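PDB 3O2U: NEDD8-conjugating enzyme UBC12 from Saccharomyces cerevisiae, which accepts the ubiquitin-like protein Rub1 (NEDD8) from its E1 complex and attaches it covalently to other proteins, chiefly the cullin Cdc53. Local coordinates for residues F84-N89 / E95-V100; I69-P72 / N78-S81. One frame throughout, in Å; residues are numbered along the deposited sequence.

Contact 1 (F84-N89 / E95-V100); sequences FNLDFN and EPPKVV
With CG of Phe88 anti to its carbonyl carbon (chi1 -64°), the ring comes down alongside Pro97 and presents a face to it. Pro97 CB sits over the middle of that face, 3.5 Å from the ring centroid and almost on the ring normal, a CH-pi contact; CG of the proline reaches on to Phe88 CE1 and CZ. Leu86 and Val99, a non-hydrogen-bonded pair, point the same way from the sheet, and Val99 CG2, anti to its own carbonyl carbon, lies 4.1 Å from Leu86 CG. Val99 CG1 takes the other direction, to Phe84 CD1 at 4.0 Å. This is the hairpin of strands 82-87 and 98-101 in the antiparallel sheet of the E2 (UBC) fold, and the apolar side chains of Phe84, Leu86 and Pro97 go on to meet helix 131-143. Two hydrogen-bonded pairs flank Leu86–Val99. Asn85 N donates to Val100 O and Val100 N donates to Asn85 O, both in the carbonyl plane; Asp87 and Lys98 repeat the exchange, but Lys98 N, 2.8 Å from Asp87 O, is tilted 24° from that plane. In the conformer described, Asp87 OD1 forms a salt bridge with Lys65, on the neighbouring strand. Beyond the paired strands, a water accepts from Asn89 N and can donate to Glu95 O, a long 3.3 Å away.

Contact 2 (I69-P72 / N78-S81); sequences IVRP and NYGS
The guanidinium of Arg71 has Tyr79 CD1 over one face, and NH2 comes to 3.6 Å from that carbon at the edge of the tyrosine ring; the two planes stand 82° apart. Ser81 OG and one water lie at the edge of the guanidinium, while Pro72 O is above one face of the Tyr79 ring, displaced toward its rim. These groups belong to the connection between strands 65-70 and 82-87, consecutive antiparallel strands of the E2 sheet, where the chain leaves the first strand and turns back to enter the second. Arg71 reaches across because CG is anti to the backbone N (chi1 -171°) and the chain runs extended to NE, passing Ser81 OG at 3.4 Å from CD. A second water then gathers the polar ends: it accepts from Arg71 NE, can donate to Tyr79 O, 2.7 Å away, and lies 2.6 Å from Ser81 OG. The edge water accepts from NH2 and can make a weak bond to Tyr79 O. Shortening Arg71 to an alanine would probably leave both waters without their guanidinium donor and take NH2 from the edge of the Tyr79 ring. Beneath the side chains the backbones touch largely through CA-H...O contacts, such as Arg71 CA to Gly80 O at 3.3 Å. Pro72 is buried, and its ring touches Phe142 of helix 131-143. One direct hydrogen bond joins the segments: Tyr79 N to Pro72 O, 2.7 Å long and nearly straight at 171°.

In the fold
Coming from the N terminus, the chain runs through strand 47-51 and then strand 65-70, whose end opens contact 2. Five residues later 78-81 returns and closes that loop, leading into strand 82-87. Contact 1 opens on this strand and closes, after another five-residue connection, with 95-100. The two loops therefore follow in series, neither enclosing nor crossing the other. Contact 2 ties the end of one strand to the approach of the next; contact 1 adds 98-101, the strand at the opposite edge of the sheet from 47-51. Their centres are about 20 Å apart, yet they meet where Phe84 CE2 packs 4.1 Å from Val70 CG2, and both reach Phe142 of helix 131-143.

Contact 1 (F84-N89 / E95-V100)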
loop_
_atom_site.group_PDB
_atom_site.type_symbol
_atom_site.label_atom_id
_atom_site.label_comp_id
_atom_site.label_asym_id
_atom_site.label_seq_id
_atom_site.Cartn_x
_atom_site.Cartn_y
_atom_site.Cartn_z
ATOM N N PHE A 84 4.075 -4.522 -2.079
ATOM C CA PHE A 84 3.831 -3.378 -1.202
ATOM C C PHE A 84 3.341 -3.908 0.139
ATOM O O PHE A 84 2.629 -4.911 0.199
ATOM C CB PHE A 84 2.714 -2.470 -1.748
ATOM C CG PHE A 84 3.014 -1.860 -3.087
ATOM C CD1 PHE A 84 3.542 -0.574 -3.183
ATOM C CD2 PHE A 84 2.768 -2.569 -4.256
ATOM C CE1 PHE A 84 3.809 0.001 -4.443
ATOM C CE2 PHE A 84 3.030 -2.000 -5.512
ATOM C CZ PHE A 84 3.550 -0.724 -5.604
ATOM N N ASN A 85 3.702 -3.218 1.209
ATOM C CA ASN A 85 3.100 -3.486 2.505
ATOM C C ASN A 85 2.063 -2.405 2.748
ATOM O O ASN A 85 2.312 -1.229 2.468
ATOM C CB ASN A 85 4.148 -3.452 3.616
ATOM C CG ASN A 85 4.615 -4.840 4.036
ATOM O OD1 ASN A 85 4.074 -5.855 3.599
ATOM N ND2 ASN A 85 5.628 -4.882 4.884
ATOM N N LEU A 86 0.895 -2.802 3.235
ATOM C CA LEU A 86 -0.134 -1.844 3.637
ATOM C C LEU A 86 -0.360 -1.977 5.145
ATOM O O LEU A 86 -0.762 -3.051 5.613
ATOM C CB LEU A 86 -1.447 -2.120 2.892
ATOM C CG LEU A 86 -1.584 -1.658 1.429
ATOM C CD1 LEU A 86 -0.540 -2.303 0.535
ATOM C CD2 LEU A 86 -2.961 -1.997 0.937
ATOM N N ASP A 87 -0.102 -0.902 5.891
ATOM C CA ASP A 87 -0.179 -0.903 7.357
ATOM C C ASP A 87 -1.355 -0.042 7.837
ATOM O O ASP A 87 -1.374 1.171 7.589
ATOM C CB ASP A 87 1.115 -0.339 7.958
ATOM C CG ASP A 87 2.365 -1.059 7.472
ATOM O OD1 ASP A 87 2.283 -2.240 7.104
ATOM O OD2 ASP A 87 3.451 -0.439 7.465
ATOM N N PHE A 88 -2.303 -0.653 8.532
ATOM C CA PHE A 88 -3.528 0.021 8.956
ATOM C C PHE A 88 -3.429 0.431 10.415
ATOM O O PHE A 88 -2.958 -0.340 11.238
ATOM C CB PHE A 88 -4.717 -0.920 8.786
ATOM C CG PHE A 88 -4.974 -1.305 7.368
ATOM C CD1 PHE A 88 -6.008 -0.723 6.658
ATOM C CD2 PHE A 88 -4.157 -2.219 6.728
ATOM C CE1 PHE A 88 -6.226 -1.055 5.341
ATOM C CE2 PHE A 88 -4.370 -2.563 5.411
ATOM C CZ PHE A 88 -5.411 -1.982 4.716
ATOM N N ASN A 89 -3.866 1.643 10.737
ATOM C CA ASN A 89 -3.966 2.055 12.140
ATOM C C ASN A 89 -5.421 1.968 12.604
ATOM O O ASN A 89 -6.300 1.575 11.827
ATOM C CB ASN A 89 -3.379 3.457 12.334
ATOM C CG ASN A 89 -4.093 4.507 11.516
ATOM O OD1 ASN A 89 -5.279 4.374 11.211
ATOM N ND2 ASN A 89 -3.377 5.574 11.166
ATOM N N GLU A 95 -8.549 7.376 7.950
ATOM C CA GLU A 95 -7.247 7.419 7.293
ATOM C C GLU A 95 -7.025 6.120 6.533
ATOM O O GLU A 95 -7.388 5.050 7.024
ATOM C CB GLU A 95 -6.128 7.573 8.323
ATOM C CG GLU A 95 -6.199 8.863 9.120
ATOM C CD GLU A 95 -5.181 9.879 8.688
ATOM O OE1 GLU A 95 -3.987 9.515 8.586
ATOM O OE2 GLU A 95 -5.575 11.046 8.461
ATOM N N PRO A 96 -6.407 6.202 5.352
ATOM C CA PRO A 96 -6.051 4.995 4.598
ATOM C C PRO A 96 -4.833 4.315 5.216
ATOM O O PRO A 96 -4.157 4.928 6.046
ATOM C CB PRO A 96 -5.688 5.558 3.221
ATOM C CG PRO A 96 -5.122 6.916 3.535
ATOM C CD PRO A 96 -6.035 7.433 4.622
ATOM N N PRO A 97 -4.539 3.068 4.818
ATOM C CA PRO A 97 -3.311 2.483 5.367
ATOM C C PRO A 97 -2.109 3.246 4.863
ATOM O O PRO A 97 -2.186 3.909 3.825
ATOM C CB PRO A 97 -3.296 1.074 4.763
ATOM C CG PRO A 97 -4.043 1.245 3.435
ATOM C CD PRO A 97 -5.175 2.184 3.823
ATOM N N LYS A 98 -1.004 3.155 5.596
ATOM C CA LYS A 98 0.285 3.584 5.067
ATOM C C LYS A 98 0.743 2.561 4.021
ATOM O O LYS A 98 0.676 1.378 4.261
ATOM C CB LYS A 98 1.308 3.660 6.199
ATOM C CG LYS A 98 2.746 3.792 5.723
ATOM C CD LYS A 98 3.589 4.449 6.791
ATOM C CE LYS A 98 5.020 4.653 6.324
ATOM N NZ LYS A 98 5.704 3.340 6.216
ATOM N N VAL A 99 1.174 3.019 2.851
ATOM C CA VAL A 99 1.600 2.110 1.798
ATOM C C VAL A 99 3.108 2.278 1.612
ATOM O O VAL A 99 3.600 3.401 1.498
ATOM C CB VAL A 99 0.836 2.404 0.487
ATOM C CG1 VAL A 99 1.346 1.540 -0.669
ATOM C CG2 VAL A 99 -0.666 2.222 0.712
ATOM N N VAL A 100 3.833 1.166 1.619
ATOM C CA VAL A 100 5.281 1.180 1.417
ATOM C C VAL A 100 5.654 0.197 0.318
ATOM O O VAL A 100 5.322 -0.985 0.410
ATOM C CB VAL A 100 6.026 0.750 2.708
ATOM C CG1 VAL A 100 7.522 0.761 2.487
ATOM C CG2 VAL A 100 5.661 1.664 3.864
HETATM O O HOH W 1 -5.238 3.127 8.590
#

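Contact 2 (I69-P72 / N78-S81)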
loop_
_atom_site.group_PDB
_atom_site.type_symbol
_atom_site.label_atom_id
_atom_site.label_comp_id
_atom_site.label_asym_id
_atom_site.label_seq_id
_atom_site.Cartn_x
_atom_site.Cartn_y
_atom_site.Cartn_z
ATOM N N ILE A 69 0.943 -7.816 -3.937
ATOM C CA ILE A 69 1.919 -8.095 -4.993
ATOM C C ILE A 69 1.326 -7.838 -6.383
ATOM O O ILE A 69 0.429 -8.553 -6.830
ATOM C CB ILE A 69 2.415 -9.543 -4.925
ATOM C CG1 ILE A 69 3.048 -9.821 -3.553
ATOM C CG2 ILE A 69 3.421 -9.803 -6.055
ATOM C CD1 ILE A 69 3.426 -11.275 -3.322
ATOM N N VAL A 70 1.831 -6.809 -7.058
ATOM C CA VAL A 70 1.361 -6.453 -8.391
ATOM C C VAL A 70 2.298 -7.041 -9.453
ATOM O O VAL A 70 3.498 -6.768 -9.444
ATOM C CB VAL A 70 1.246 -4.915 -8.521
ATOM C CG1 VAL A 70 0.702 -4.519 -9.880
ATOM C CG2 VAL A 70 0.313 -4.378 -7.415
ATOM N N ARG A 71 1.733 -7.865 -10.336
ATOM C CA ARG A 71 2.468 -8.472 -11.453
ATOM C C ARG A 71 1.705 -8.204 -12.759
ATOM O O ARG A 71 0.894 -9.020 -13.187
ATOM C CB ARG A 71 2.623 -9.981 -11.234
ATOM C CG ARG A 71 3.554 -10.681 -12.239
ATOM C CD ARG A 71 3.825 -12.109 -11.796
ATOM N NE ARG A 71 4.716 -12.847 -12.700
ATOM C CZ ARG A 71 4.287 -13.569 -13.738
ATOM N NH1 ARG A 71 2.989 -13.626 -14.021
ATOM N NH2 ARG A 71 5.154 -14.224 -14.500
ATOM N N PRO A 72 1.937 -7.040 -13.364
ATOM C CA PRO A 72 1.191 -6.606 -14.551
ATOM C C PRO A 72 1.436 -7.570 -15.700
ATOM O O PRO A 72 2.536 -8.111 -15.796
ATOM C CB PRO A 72 1.829 -5.255 -14.884
ATOM C CG PRO A 72 2.413 -4.788 -13.613
ATOM C CD PRO A 72 2.893 -6.016 -12.909
ATOM N N ASN A 78 5.518 -5.070 -17.525
ATOM C CA ASN A 78 4.958 -6.391 -17.761
ATOM C C ASN A 78 5.817 -7.504 -17.175
ATOM O O ASN A 78 7.037 -7.549 -17.370
ATOM C CB ASN A 78 4.668 -6.626 -19.254
ATOM C CG ASN A 78 5.927 -6.700 -20.091
ATOM O OD1 ASN A 78 6.521 -7.754 -20.228
ATOM N ND2 ASN A 78 6.346 -5.573 -20.638
ATOM N N TYR A 79 5.154 -8.381 -16.427
ATOM C CA TYR A 79 5.757 -9.564 -15.811
ATOM C C TYR A 79 6.795 -9.321 -14.698
ATOM O O TYR A 79 7.406 -10.265 -14.186
ATOM C CB TYR A 79 6.261 -10.511 -16.898
ATOM C CG TYR A 79 5.091 -10.979 -17.722
ATOM C CD1 TYR A 79 4.307 -12.032 -17.290
ATOM C CD2 TYR A 79 4.725 -10.322 -18.890
ATOM C CE1 TYR A 79 3.219 -12.455 -18.007
ATOM C CE2 TYR A 79 3.626 -10.746 -19.632
ATOM C CZ TYR A 79 2.874 -11.813 -19.172
ATOM O OH TYR A 79 1.778 -12.254 -19.875
ATOM N N GLY A 80 6.974 -8.064 -14.312
ATOM C CA GLY A 80 7.717 -7.762 -13.094
ATOM C C GLY A 80 6.800 -7.884 -11.883
ATOM O O GLY A 80 5.604 -7.634 -11.989
ATOM N N SER A 81 7.346 -8.269 -10.731
ATOM C CA SER A 81 6.544 -8.366 -9.512
ATOM C C SER A 81 6.923 -7.275 -8.497
ATOM O O SER A 81 8.038 -7.270 -7.974
ATOM C CB SER A 81 6.685 -9.765 -8.891
ATOM O OG SER A 81 6.103 -10.750 -9.735
HETATM O O HOH W 2 8.097 -13.627 -14.305
HETATM O O HOH W 3 7.349 -11.537 -11.830
#